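Local structure of integrase (Bovine immunodeficiency virus, 3KKR) at residues Val19-Asn24 and Gln92-Arg97; Gly26-Gln31 and Ser126-Arg131; Leu39-Cys44 and His68-Leu73; Leu57-Gly62 and Lys81-Pro86; Arg100-Arg105 and Leu122-Leu127. The protein probably inserts reverse-transcribed viral DNA into the host genome, as retroviral integrases with an RNase H-like core do. All blocks are in the same frame, centred on the assembly; numbering follows the deposited sequence.

Contact 1: Val19-Asn24 and Gln92-Arg97; sequences VAVETN and QGVVER
Val94 sets both of its methyl groups against the main chain of Thr23. CG2 lies 3.6 Å from Thr23 O, and CG1 comes almost as near to the same oxygen. With CG1 anti to the backbone N (chi1 168°), this methyl also faces the strand. There Val94 CG1 meets Val21 CG1 at 4.1 Å. One valine of the helix thus covers both the last part of the strand and the turn that follows it. Val95 adds a looser contact, with its CG2 4.3 Å from Val21 CB. The same methyl is also near the CG2 of Thr23, whose hydroxyl turns to another partner, bonding to Leu4 O. No hydrogen bond joins the two segments, which meet through methyl packing. The axes of strand 19-22 and helix 92-97 approach to 8.7 Å, with 131° between their N-to-C directions.

Further along helix 89-110, Ala98 covers Val21, while His99 and Leu102 cover Val19. Strand 16-22 is flanked in the sheet by strands 4-11 and 27-33. Its main chain bonds to Gln6 and Asp8 of the first and to Glu29 of the second. The helix lies across this part of the sheet.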
# COMPACT_ATOMS: atom_id res chain seq x y z
N VAL A 19 -0.82 1.06 5.16
CA VAL A 19 -1.06 1.42 3.78
C VAL A 19 0.18 1.27 2.92
O VAL A 19 1.21 1.87 3.19
CB VAL A 19 -1.53 2.87 3.66
CG1 VAL A 19 -1.73 3.25 2.20
CG2 VAL A 19 -2.80 3.06 4.46
N ALA A 20 0.06 0.45 1.88
CA ALA A 20 1.17 0.24 0.95
C ALA A 20 0.78 0.75 -0.41
O ALA A 20 -0.26 0.38 -0.94
CB ALA A 20 1.52 -1.21 0.88
N VAL A 21 1.61 1.61 -0.97
CA VAL A 21 1.35 2.20 -2.27
C VAL A 21 2.44 1.83 -3.26
O VAL A 21 3.62 2.00 -2.98
CB VAL A 21 1.24 3.73 -2.19
CG1 VAL A 21 0.80 4.31 -3.53
CG2 VAL A 21 0.26 4.13 -1.09
N GLU A 22 2.02 1.32 -4.41
CA GLU A 22 2.94 1.09 -5.50
C GLU A 22 3.14 2.41 -6.23
O GLU A 22 2.21 2.94 -6.83
CB GLU A 22 2.37 0.02 -6.43
CG GLU A 22 3.44 -0.80 -7.13
CD GLU A 22 3.86 -0.21 -8.45
OE1 GLU A 22 4.89 -0.66 -8.99
OE2 GLU A 22 3.16 0.69 -8.96
N THR A 23 4.35 2.94 -6.18
CA THR A 23 4.59 4.32 -6.56
C THR A 23 4.52 4.58 -8.05
O THR A 23 4.48 5.73 -8.47
CB THR A 23 5.95 4.78 -6.08
OG1 THR A 23 6.96 3.90 -6.60
CG2 THR A 23 6.00 4.78 -4.55
N ASN A 24 4.52 3.53 -8.85
CA ASN A 24 4.42 3.71 -10.29
C ASN A 24 2.97 3.82 -10.76
O ASN A 24 2.63 4.67 -11.58
CB ASN A 24 5.12 2.57 -11.04
CG ASN A 24 4.92 2.67 -12.54
OD1 ASN A 24 5.21 3.70 -13.14
ND2 ASN A 24 4.42 1.60 -13.14
N GLN A 92 6.66 10.40 -3.23
CA GLN A 92 5.93 10.95 -2.10
C GLN A 92 4.59 11.50 -2.56
O GLN A 92 3.57 11.26 -1.93
CB GLN A 92 6.72 12.07 -1.42
CG GLN A 92 6.11 12.47 -0.10
CD GLN A 92 6.02 11.31 0.87
OE1 GLN A 92 6.86 10.41 0.85
NE2 GLN A 92 5.02 11.33 1.74
N GLY A 93 4.62 12.22 -3.68
CA GLY A 93 3.41 12.82 -4.22
C GLY A 93 2.36 11.77 -4.52
O GLY A 93 1.20 11.92 -4.13
N VAL A 94 2.79 10.72 -5.21
CA VAL A 94 1.92 9.57 -5.48
C VAL A 94 1.32 9.01 -4.19
O VAL A 94 0.14 8.69 -4.13
CB VAL A 94 2.71 8.45 -6.24
CG1 VAL A 94 1.91 7.15 -6.28
CG2 VAL A 94 3.06 8.92 -7.65
N VAL A 95 2.15 8.89 -3.16
CA VAL A 95 1.71 8.33 -1.89
C VAL A 95 0.68 9.22 -1.20
O VAL A 95 -0.33 8.74 -0.70
CB VAL A 95 2.89 8.12 -0.94
CG1 VAL A 95 2.40 7.67 0.43
CG2 VAL A 95 3.83 7.10 -1.51
N GLU A 96 0.95 10.52 -1.19
CA GLU A 96 0.08 11.45 -0.50
C GLU A 96 -1.29 11.52 -1.16
O GLU A 96 -2.31 11.50 -0.48
CB GLU A 96 0.72 12.83 -0.37
CG GLU A 96 1.87 12.86 0.62
CD GLU A 96 1.40 12.76 2.06
OE1 GLU A 96 0.18 12.85 2.31
OE2 GLU A 96 2.26 12.58 2.96
N ARG A 97 -1.31 11.60 -2.48
CA ARG A 97 -2.58 11.56 -3.17
C ARG A 97 -3.31 10.26 -2.82
O ARG A 97 -4.50 10.28 -2.49
CB ARG A 97 -2.38 11.67 -4.68
CG ARG A 97 -3.69 11.75 -5.45
CD ARG A 97 -3.45 11.90 -6.94
NE ARG A 97 -2.78 10.74 -7.50
CZ ARG A 97 -2.29 10.69 -8.74
NH1 ARG A 97 -1.69 9.59 -9.18
NH2 ARG A 97 -2.40 11.75 -9.55

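Contact 2: Gly26-Gln31 and Ser126-Arg131; sequences GLVEAQ and SLNKKR
Two hydrogen bonds carry this contact, both between the side-chain amide of Asn128 and the main chain of Val28. Val28 N gives to Asn128 OD1 at 3.0 Å, with an N-H...O angle of 165°. The donor is tilted from the carbonyl plane of the amide. Asn128 ND2 gives to Val28 O at 2.8 Å and meets it in the carbonyl plane, on a lone pair. That oxygen also lies close to the plane of the amide. The two bonds fix the rotation of the amide and satisfy buried polar groups of the strand.

Apolar contacts lie beside this pair. Leu27 crosses Asn128 at about a right angle, and its CD1 sits 3.4 Å from Asn128 CG. Val28 CG2 touches Leu127 CD2 at 3.9 Å.

Within the helix, Ser126 O accepts from both Lys130 N and Arg131 N, which makes a wider pi-type turn at 126-130.

Strand 27-33 is the outermost strand at one side of the sheet. Asn128 bonds to N and O of Val28 on the edge away from strand 16-22, much as a neighbouring strand would. Ala98 of helix 89-110 also touches Val28, and the main chain of Asn128 bonds to Tyr140 of helix 139-151.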
# COMPACT_ATOMS: atom_id res chain seq x y z
N GLY A 26 0.22 3.90 -8.51
CA GLY A 26 -0.64 4.48 -7.50
C GLY A 26 -1.56 3.43 -6.90
O GLY A 26 -2.48 3.76 -6.17
N LEU A 27 -1.29 2.17 -7.21
CA LEU A 27 -2.07 1.09 -6.64
C LEU A 27 -1.87 1.00 -5.13
O LEU A 27 -0.74 1.07 -4.65
CB LEU A 27 -1.70 -0.25 -7.27
CG LEU A 27 -2.63 -1.41 -6.92
CD1 LEU A 27 -3.83 -1.42 -7.86
CD2 LEU A 27 -1.89 -2.71 -7.00
N VAL A 28 -2.97 0.81 -4.41
CA VAL A 28 -2.96 0.77 -2.95
C VAL A 28 -3.36 -0.57 -2.37
O VAL A 28 -4.29 -1.23 -2.84
CB VAL A 28 -3.91 1.81 -2.37
CG1 VAL A 28 -3.94 1.71 -0.85
CG2 VAL A 28 -3.51 3.20 -2.81
N GLU A 29 -2.64 -0.97 -1.32
CA GLU A 29 -2.96 -2.18 -0.57
C GLU A 29 -2.97 -1.81 0.90
O GLU A 29 -1.96 -1.36 1.44
CB GLU A 29 -1.91 -3.26 -0.81
CG GLU A 29 -1.91 -4.38 0.23
CD GLU A 29 -2.98 -5.45 -0.03
OE1 GLU A 29 -2.75 -6.61 0.37
OE2 GLU A 29 -4.02 -5.13 -0.64
N ALA A 30 -4.11 -1.97 1.54
CA ALA A 30 -4.23 -1.55 2.93
C ALA A 30 -4.89 -2.63 3.78
O ALA A 30 -5.56 -3.53 3.27
CB ALA A 30 -4.98 -0.25 3.01
N GLN A 31 -4.68 -2.53 5.09
CA GLN A 31 -5.15 -3.54 6.01
C GLN A 31 -5.27 -2.93 7.40
O GLN A 31 -4.34 -2.27 7.87
CB GLN A 31 -4.18 -4.73 6.02
CG GLN A 31 -4.32 -5.67 7.22
CD GLN A 31 -3.80 -7.08 6.94
OE1 GLN A 31 -2.96 -7.29 6.06
NE2 GLN A 31 -4.29 -8.06 7.71
N SER A 126 -12.70 0.56 -5.37
CA SER A 126 -13.07 1.82 -6.01
C SER A 126 -11.83 2.53 -6.56
O SER A 126 -11.72 2.79 -7.76
CB SER A 126 -13.79 2.72 -5.01
OG SER A 126 -14.05 3.99 -5.55
N LEU A 127 -10.90 2.83 -5.67
CA LEU A 127 -9.66 3.54 -5.98
C LEU A 127 -8.84 2.85 -7.07
O LEU A 127 -8.45 3.48 -8.06
CB LEU A 127 -8.84 3.63 -4.70
CG LEU A 127 -7.90 4.80 -4.46
CD1 LEU A 127 -7.88 5.09 -2.98
CD2 LEU A 127 -6.50 4.46 -4.97
N ASN A 128 -8.58 1.57 -6.87
CA ASN A 128 -7.71 0.81 -7.75
C ASN A 128 -8.38 0.37 -9.05
O ASN A 128 -7.75 0.35 -10.11
CB ASN A 128 -7.17 -0.43 -7.03
CG ASN A 128 -6.23 -0.09 -5.87
OD1 ASN A 128 -5.58 0.95 -5.85
ND2 ASN A 128 -6.16 -0.99 -4.90
N LYS A 129 -9.66 0.01 -8.98
CA LYS A 129 -10.31 -0.69 -10.09
C LYS A 129 -11.38 0.10 -10.82
O LYS A 129 -11.73 -0.21 -11.95
CB LYS A 129 -10.94 -1.99 -9.60
CG LYS A 129 -9.97 -3.05 -9.10
CD LYS A 129 -10.74 -4.32 -8.71
CE LYS A 129 -9.79 -5.45 -8.35
NZ LYS A 129 -10.49 -6.75 -8.39
N LYS A 130 -11.92 1.12 -10.17
CA LYS A 130 -13.06 1.81 -10.73
C LYS A 130 -12.70 3.21 -11.19
O LYS A 130 -13.18 3.67 -12.22
CB LYS A 130 -14.19 1.87 -9.71
CG LYS A 130 -14.72 0.50 -9.33
CD LYS A 130 -15.97 0.61 -8.48
CE LYS A 130 -16.55 -0.76 -8.15
NZ LYS A 130 -16.86 -1.56 -9.38
N ARG A 131 -11.85 3.89 -10.43
CA ARG A 131 -11.45 5.24 -10.78
C ARG A 131 -10.29 5.21 -11.76
O ARG A 131 -9.30 4.50 -11.55
CB ARG A 131 -11.08 6.03 -9.52
CG ARG A 131 -12.15 6.01 -8.43
CD ARG A 131 -13.33 6.89 -8.77
NE ARG A 131 -14.50 6.56 -7.96
CZ ARG A 131 -15.52 7.39 -7.74
NH1 ARG A 131 -15.51 8.61 -8.27
NH2 ARG A 131 -16.54 7.00 -6.99

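Contact 3: Leu39-Cys44 and His68-Leu73; sequences LQVALC and HRIENL
Leu39 lies over one face of the Arg69 guanidinium. Its CA stands 3.6 Å above the plane, over the centre of the group. Leu39 CG comes closer still to one nitrogen, 3.2 Å from Arg69 NH1. The arginine chain bends at chi2 and chi3, which turns its flat end across the leucine.

Two residues on, Val41 meets Ile70 at about a right angle, with Val41 CG1 3.8 Å from Ile70 CD1. Ala42 comes next and points toward the other helix. Its CB is 3.9 Å from Ile70 CD1 and equally far from Arg69 CD. Leu73 CD2 packs on the same residue, 3.7 Å from Ala42 O. The small side chain allows the CA atoms of Ala42 and Ile70 to approach to 6.1 Å. Segments 39-44 and 68-73 run nearly parallel, at 21°.

No hydrogen bond crosses between the segments. The inner part is purely apolar. At the exposed side the arginine contributes its aliphatic chain and a flat face, which probably lets its charge stay near solvent.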
# COMPACT_ATOMS: atom_id res chain seq x y z
N LEU A 39 5.40 -7.21 14.33
CA LEU A 39 4.67 -8.46 14.13
C LEU A 39 3.52 -8.23 13.17
O LEU A 39 3.33 -8.99 12.23
CB LEU A 39 4.14 -8.98 15.46
CG LEU A 39 3.93 -10.49 15.58
CD1 LEU A 39 3.92 -10.91 17.05
CD2 LEU A 39 2.65 -10.94 14.87
N GLN A 40 2.76 -7.17 13.42
CA GLN A 40 1.66 -6.82 12.54
C GLN A 40 2.14 -6.48 11.13
O GLN A 40 1.59 -6.97 10.15
CB GLN A 40 0.88 -5.65 13.12
CG GLN A 40 0.25 -5.98 14.45
CD GLN A 40 -0.56 -7.24 14.38
OE1 GLN A 40 -1.60 -7.30 13.72
NE2 GLN A 40 -0.09 -8.28 15.06
N VAL A 41 3.15 -5.62 11.06
CA VAL A 41 3.72 -5.20 9.78
C VAL A 41 4.23 -6.39 8.97
O VAL A 41 4.08 -6.43 7.75
CB VAL A 41 4.86 -4.18 10.01
CG1 VAL A 41 5.69 -4.02 8.76
CG2 VAL A 41 4.31 -2.84 10.44
N ALA A 42 4.81 -7.37 9.65
CA ALA A 42 5.34 -8.56 8.98
C ALA A 42 4.25 -9.38 8.33
O ALA A 42 4.47 -10.00 7.29
CB ALA A 42 6.14 -9.41 9.96
N LEU A 43 3.07 -9.41 8.94
CA LEU A 43 1.92 -10.11 8.39
C LEU A 43 1.39 -9.39 7.15
O LEU A 43 1.04 -10.01 6.14
CB LEU A 43 0.81 -10.22 9.43
CG LEU A 43 0.74 -11.52 10.23
CD1 LEU A 43 2.11 -12.14 10.39
CD2 LEU A 43 0.08 -11.29 11.58
N CYS A 44 1.34 -8.07 7.25
CA CYS A 44 0.91 -7.24 6.14
C CYS A 44 1.86 -7.39 4.97
O CYS A 44 1.44 -7.52 3.83
CB CYS A 44 0.84 -5.78 6.58
SG CYS A 44 -0.49 -5.47 7.75
N HIS A 68 14.32 -5.84 13.56
CA HIS A 68 15.08 -6.92 12.94
C HIS A 68 14.19 -7.88 12.16
O HIS A 68 14.58 -8.39 11.11
CB HIS A 68 15.88 -7.70 13.98
CG HIS A 68 16.57 -8.89 13.42
ND1 HIS A 68 15.98 -10.14 13.39
CD2 HIS A 68 17.79 -9.03 12.84
CE1 HIS A 68 16.81 -11.00 12.82
NE2 HIS A 68 17.91 -10.35 12.48
N ARG A 69 13.00 -8.13 12.70
CA ARG A 69 12.06 -9.03 12.07
C ARG A 69 11.73 -8.60 10.64
O ARG A 69 11.75 -9.41 9.70
CB ARG A 69 10.80 -9.15 12.91
CG ARG A 69 9.57 -9.45 12.10
CD ARG A 69 8.59 -10.26 12.89
NE ARG A 69 8.40 -9.77 14.25
CZ ARG A 69 7.60 -10.36 15.13
NH1 ARG A 69 6.92 -11.45 14.79
NH2 ARG A 69 7.47 -9.87 16.36
N ILE A 70 11.45 -7.31 10.47
CA ILE A 70 11.15 -6.75 9.15
C ILE A 70 12.36 -6.80 8.22
O ILE A 70 12.26 -7.24 7.08
CB ILE A 70 10.66 -5.29 9.26
CG1 ILE A 70 9.53 -5.19 10.27
CG2 ILE A 70 10.23 -4.77 7.90
CD1 ILE A 70 8.44 -6.23 10.09
N GLU A 71 13.51 -6.35 8.71
CA GLU A 71 14.73 -6.38 7.92
C GLU A 71 15.06 -7.80 7.45
O GLU A 71 15.47 -8.02 6.31
CB GLU A 71 15.90 -5.83 8.75
CG GLU A 71 15.66 -4.44 9.30
CD GLU A 71 16.75 -4.00 10.28
OE1 GLU A 71 17.59 -4.84 10.66
OE2 GLU A 71 16.76 -2.81 10.67
N ASN A 72 14.88 -8.77 8.34
CA ASN A 72 15.16 -10.16 8.04
C ASN A 72 14.20 -10.69 6.99
O ASN A 72 14.60 -11.36 6.05
CB ASN A 72 15.01 -10.99 9.31
CG ASN A 72 15.36 -12.45 9.10
OD1 ASN A 72 14.49 -13.32 9.12
ND2 ASN A 72 16.65 -12.73 8.90
N LEU A 73 12.93 -10.38 7.18
CA LEU A 73 11.90 -10.80 6.25
C LEU A 73 12.23 -10.32 4.84
O LEU A 73 12.22 -11.11 3.89
CB LEU A 73 10.54 -10.26 6.70
CG LEU A 73 9.33 -10.73 5.89
CD1 LEU A 73 9.20 -12.24 6.00
CD2 LEU A 73 8.08 -10.04 6.41

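Contact 4: Leu57-Gly62 and Lys81-Pro86; sequences LHSDNG and KTTGIP. With NO3 (nitrate ion), chain C; NO3 (nitrate ion), chain E; NO3 (nitrate ion), chain D.
Strands 56-59 and 80-83 run side by side and parallel in an RNase H-like sheet, and the first leads into the His-Ser-Asp-Asn-Gly run at residues 58-62. Thr82 N gives to Leu57 O at 3.0 Å, and Gly84 N gives to Ser59 O at 2.8 Å. Between them, the bond from Ser59 N to Thr82 O is weak.

His58 crosses to the other strand and is held at two points of its ring edge. Its ND1 and Thr82 OG1 share a nearly straight hydrogen bond of 2.7 Å. Its NE2 gives to Gly84 O at 2.8 Å, within the ring plane but above the carbonyl plane. This second bond is bent, 136° at the hydrogen. The two bonds fix the ring, and Tyr87 meets it edge-to-face. Thr82 OG1 also bonds to His56.

On the opposite face, a water links Ser59 OG, Lys81 NZ and Thr82 O. Lys81 NZ also bonds to Phe65 O.

Beyond the strands, one nitrate spans the two loops. It accepts from Asn61 N at 2.8 Å and Ile85 N at 2.9 Å. A second nitrate takes Lys81 N, at the outer edge of strand 80-83. Both ions probably come from the crystallisation liquor. Asp60 OD1 accepts from Gly62 N in an Asx turn.

Asp60, just after strand 56-59, is probably the second aspartate of the D,D,E set of retroviral integrases.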
# COMPACT_ATOMS: atom_id res chain seq x y z
N LEU A 57 11.04 -2.01 -0.99
CA LEU A 57 10.10 -1.58 0.04
C LEU A 57 10.69 -0.39 0.80
O LEU A 57 11.85 -0.43 1.22
CB LEU A 57 9.81 -2.73 0.99
CG LEU A 57 8.69 -2.45 1.99
CD1 LEU A 57 7.37 -2.29 1.27
CD2 LEU A 57 8.61 -3.59 3.00
N HIS A 58 9.88 0.65 0.98
CA HIS A 58 10.34 1.89 1.59
C HIS A 58 9.35 2.37 2.64
O HIS A 58 8.18 2.02 2.60
CB HIS A 58 10.51 2.97 0.52
CG HIS A 58 11.17 4.23 1.00
ND1 HIS A 58 12.54 4.39 1.04
CD2 HIS A 58 10.65 5.40 1.44
CE1 HIS A 58 12.83 5.60 1.49
NE2 HIS A 58 11.70 6.23 1.73
N SER A 59 9.84 3.17 3.59
CA SER A 59 9.03 3.68 4.68
C SER A 59 9.77 4.73 5.51
O SER A 59 10.89 5.12 5.18
CB SER A 59 8.61 2.52 5.58
OG SER A 59 9.74 1.96 6.23
N ASP A 60 9.13 5.20 6.58
CA ASP A 60 9.80 6.05 7.56
C ASP A 60 10.60 5.20 8.54
O ASP A 60 10.66 3.98 8.40
CB ASP A 60 8.81 6.96 8.32
CG ASP A 60 7.86 6.18 9.22
OD1 ASP A 60 8.20 5.07 9.69
OD2 ASP A 60 6.75 6.70 9.48
N ASN A 61 11.19 5.85 9.54
CA ASN A 61 12.09 5.17 10.47
C ASN A 61 11.43 4.40 11.62
O ASN A 61 12.10 3.66 12.33
CB ASN A 61 13.11 6.16 11.03
CG ASN A 61 14.43 6.11 10.28
OD1 ASN A 61 14.47 6.24 9.06
ND2 ASN A 61 15.52 5.92 11.02
N GLY A 62 10.12 4.59 11.79
CA GLY A 62 9.40 3.91 12.85
C GLY A 62 9.90 2.51 13.16
O GLY A 62 10.19 1.72 12.26
N LYS A 81 15.37 -2.90 0.74
CA LYS A 81 14.72 -2.13 1.80
C LYS A 81 15.40 -0.78 2.08
O LYS A 81 16.59 -0.73 2.38
CB LYS A 81 14.63 -2.96 3.08
CG LYS A 81 14.05 -2.21 4.28
CD LYS A 81 13.44 -3.17 5.29
CE LYS A 81 13.19 -2.52 6.64
NZ LYS A 81 12.57 -1.18 6.54
N THR A 82 14.64 0.30 1.99
CA THR A 82 15.18 1.62 2.33
C THR A 82 14.26 2.34 3.28
O THR A 82 13.07 2.02 3.38
CB THR A 82 15.43 2.52 1.09
OG1 THR A 82 14.28 2.50 0.24
CG2 THR A 82 16.67 2.07 0.31
N THR A 83 14.80 3.33 3.97
CA THR A 83 14.02 4.14 4.90
C THR A 83 14.29 5.62 4.68
O THR A 83 15.33 5.99 4.12
CB THR A 83 14.31 3.78 6.36
OG1 THR A 83 14.08 2.38 6.58
CG2 THR A 83 13.40 4.56 7.27
N GLY A 84 13.36 6.47 5.09
CA GLY A 84 13.53 7.91 4.98
C GLY A 84 12.61 8.58 3.98
O GLY A 84 12.84 8.52 2.78
N ILE A 85 11.57 9.24 4.48
CA ILE A 85 10.67 10.01 3.63
C ILE A 85 11.22 11.40 3.30
O ILE A 85 11.69 12.12 4.19
CB ILE A 85 9.26 10.14 4.26
CG1 ILE A 85 8.44 8.87 4.01
CG2 ILE A 85 8.52 11.32 3.69
CD1 ILE A 85 8.53 7.90 5.13
N PRO A 86 11.17 11.78 2.02
CA PRO A 86 10.62 10.98 0.93
C PRO A 86 11.70 10.15 0.24
O PRO A 86 12.87 10.52 0.26
CB PRO A 86 10.13 12.04 -0.07
CG PRO A 86 10.56 13.39 0.50
CD PRO A 86 11.58 13.11 1.54
N NO3 C . 11.80 9.13 8.43
O1 NO3 C . 13.19 9.03 8.40
O2 NO3 C . 11.13 9.70 7.34
O3 NO3 C . 11.08 8.66 9.54
N NO3 E . 18.83 2.79 3.89
O1 NO3 E . 19.39 1.56 3.53
O2 NO3 E . 18.09 3.51 2.95
O3 NO3 E . 19.01 3.29 5.18
N NO3 D . 19.29 -4.02 -0.17
O1 NO3 D . 18.22 -3.95 0.75
O2 NO3 D . 20.46 -3.26 0.02
O3 NO3 D . 19.20 -4.85 -1.30
O HOH W 1 11.40 0.60 4.97

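Contact 5: Arg100-Arg105 and Leu122-Leu127; sequences RDLKDR and LALVSL. With NO3 (nitrate ion), chain F.
The edge of the Arg105 guanidinium lies by the Ser126 hydroxyl through NH1, while NH2 reaches a bound nitrate on another side. The chain bends at chi2 (-73°) and chi3 (75°), which brings the group to the serine. Arg105 NH1 lies 3.2 Å from Ser126 OG. Arg105 NH2 gives a hydrogen bond of 3.0 Å to O1 of the nitrate, an ion probably left from the crystallisation liquor.

Nearer the backbone the helices come close. Arg105 CB is 3.9 Å from Ala123 CB, and the CA atoms of these two residues are 5.0 Å apart. Helices 89-110 and 116-130 are consecutive in the chain and form a helix pair at one side of the RNase H-like core. Their segments run at 122° to each other.

The end of Leu102 reaches helix 116-130. Its CD1 lies 3.8 Å from Leu124 CD2 and 4.0 Å from Ala123 CB. Leu127 inserts its CD1 beside the helix main chain, 3.3 Å from Leu102 N. That methyl also touches CB of Asp101. The carboxylate of Asp101 is taken up within its own helix, where NE and NH2 of Arg100 both bond to OD2, from above the carboxylate plane.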
# COMPACT_ATOMS: atom_id res chain seq x y z
N ARG A 100 -5.05 10.25 0.35
CA ARG A 100 -6.18 11.15 0.43
C ARG A 100 -7.37 10.57 -0.34
O ARG A 100 -8.50 10.63 0.13
CB ARG A 100 -5.80 12.55 -0.07
CG ARG A 100 -6.83 13.63 0.18
CD ARG A 100 -7.82 13.68 -0.98
NE ARG A 100 -7.23 13.17 -2.22
CZ ARG A 100 -6.49 13.88 -3.07
NH1 ARG A 100 -6.22 15.16 -2.84
NH2 ARG A 100 -6.01 13.29 -4.16
N ASP A 101 -7.10 9.98 -1.50
CA ASP A 101 -8.13 9.23 -2.21
C ASP A 101 -8.68 8.08 -1.35
O ASP A 101 -9.87 7.81 -1.36
CB ASP A 101 -7.60 8.69 -3.53
CG ASP A 101 -7.22 9.80 -4.51
OD1 ASP A 101 -6.42 9.53 -5.42
OD2 ASP A 101 -7.73 10.93 -4.36
N LEU A 102 -7.80 7.41 -0.61
CA LEU A 102 -8.25 6.31 0.25
C LEU A 102 -9.21 6.79 1.32
O LEU A 102 -10.23 6.16 1.57
CB LEU A 102 -7.08 5.57 0.90
CG LEU A 102 -7.48 4.28 1.63
CD1 LEU A 102 -8.17 3.27 0.70
CD2 LEU A 102 -6.28 3.63 2.30
N LYS A 103 -8.86 7.91 1.95
CA LYS A 103 -9.71 8.51 2.98
C LYS A 103 -11.02 9.05 2.41
O LYS A 103 -12.05 9.04 3.08
CB LYS A 103 -8.97 9.60 3.74
CG LYS A 103 -7.90 9.08 4.67
CD LYS A 103 -7.33 10.18 5.54
CE LYS A 103 -6.29 9.64 6.50
NZ LYS A 103 -6.83 8.56 7.38
N ASP A 104 -10.98 9.54 1.17
CA ASP A 104 -12.20 9.97 0.50
C ASP A 104 -13.10 8.78 0.24
O ASP A 104 -14.25 8.76 0.67
CB ASP A 104 -11.89 10.66 -0.83
CG ASP A 104 -11.30 12.05 -0.64
OD1 ASP A 104 -10.77 12.62 -1.63
OD2 ASP A 104 -11.38 12.57 0.49
N ARG A 105 -12.57 7.79 -0.47
CA ARG A 105 -13.32 6.59 -0.82
C ARG A 105 -13.79 5.87 0.43
O ARG A 105 -14.87 5.28 0.45
CB ARG A 105 -12.48 5.65 -1.70
CG ARG A 105 -12.17 6.22 -3.08
CD ARG A 105 -13.40 6.20 -3.98
NE ARG A 105 -14.36 7.25 -3.65
CZ ARG A 105 -15.67 7.18 -3.90
NH1 ARG A 105 -16.18 6.10 -4.46
NH2 ARG A 105 -16.46 8.19 -3.56
N LEU A 122 -14.02 -2.20 0.09
CA LEU A 122 -14.79 -1.45 -0.91
C LEU A 122 -14.06 -0.21 -1.41
O LEU A 122 -14.11 0.11 -2.59
CB LEU A 122 -16.17 -1.06 -0.36
CG LEU A 122 -17.13 -2.23 -0.08
CD1 LEU A 122 -18.40 -1.73 0.54
CD2 LEU A 122 -17.43 -3.00 -1.35
N ALA A 123 -13.38 0.48 -0.50
CA ALA A 123 -12.60 1.67 -0.87
C ALA A 123 -11.44 1.33 -1.79
O ALA A 123 -11.17 2.04 -2.76
CB ALA A 123 -12.09 2.35 0.38
N LEU A 124 -10.74 0.25 -1.48
CA LEU A 124 -9.63 -0.19 -2.32
C LEU A 124 -10.08 -0.53 -3.75
O LEU A 124 -9.42 -0.14 -4.72
CB LEU A 124 -8.94 -1.39 -1.68
CG LEU A 124 -8.25 -1.02 -0.38
CD1 LEU A 124 -7.77 -2.26 0.33
CD2 LEU A 124 -7.10 -0.10 -0.70
N VAL A 125 -11.19 -1.26 -3.89
CA VAL A 125 -11.66 -1.62 -5.22
C VAL A 125 -12.06 -0.40 -6.03
O VAL A 125 -11.78 -0.31 -7.22
CB VAL A 125 -12.79 -2.69 -5.21
CG1 VAL A 125 -13.28 -2.94 -3.81
CG2 VAL A 125 -13.93 -2.28 -6.13
N SER A 126 -12.70 0.56 -5.37
CA SER A 126 -13.07 1.82 -6.01
C SER A 126 -11.83 2.53 -6.56
O SER A 126 -11.72 2.79 -7.76
CB SER A 126 -13.79 2.72 -5.01
OG SER A 126 -14.05 3.99 -5.55
N LEU A 127 -10.90 2.83 -5.67
CA LEU A 127 -9.66 3.54 -5.98
C LEU A 127 -8.84 2.85 -7.07
O LEU A 127 -8.45 3.48 -8.06
CB LEU A 127 -8.84 3.63 -4.70
CG LEU A 127 -7.90 4.80 -4.46
CD1 LEU A 127 -7.88 5.09 -2.98
CD2 LEU A 127 -6.50 4.46 -4.97
N NO3 F . -19.97 7.73 -4.42
O1 NO3 F . -19.19 8.88 -4.65
O2 NO3 F . -20.44 6.99 -5.52
O3 NO3 F . -20.28 7.33 -3.11

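In the fold
Contacts 1 and 2 pack helices on strands of a mixed five-stranded sheet, contact 4 pairs two of its strands, and contacts 3 and 5 join helices. Contacts 1 and 2 use neighbouring strands 16-22 and 27-33, with centres 11 Å apart. Contacts 2 and 5 share helix 116-130, with centres only 6 Å apart. Helix 89-110 serves contacts 1 and 5. Contacts 3 and 4 lie on the other side of the chain's centre from contacts 2 and 5, and touch through Ile70, Glu71 and Lys81. Gln92 packs on Ile85 and Pro86, tying contact 4 to contact 1. Along the chain, contacts 1 and 2 cross and enclose contacts 3 and 4, which also cross; contact 5 opens after contacts 1, 3 and 4 close.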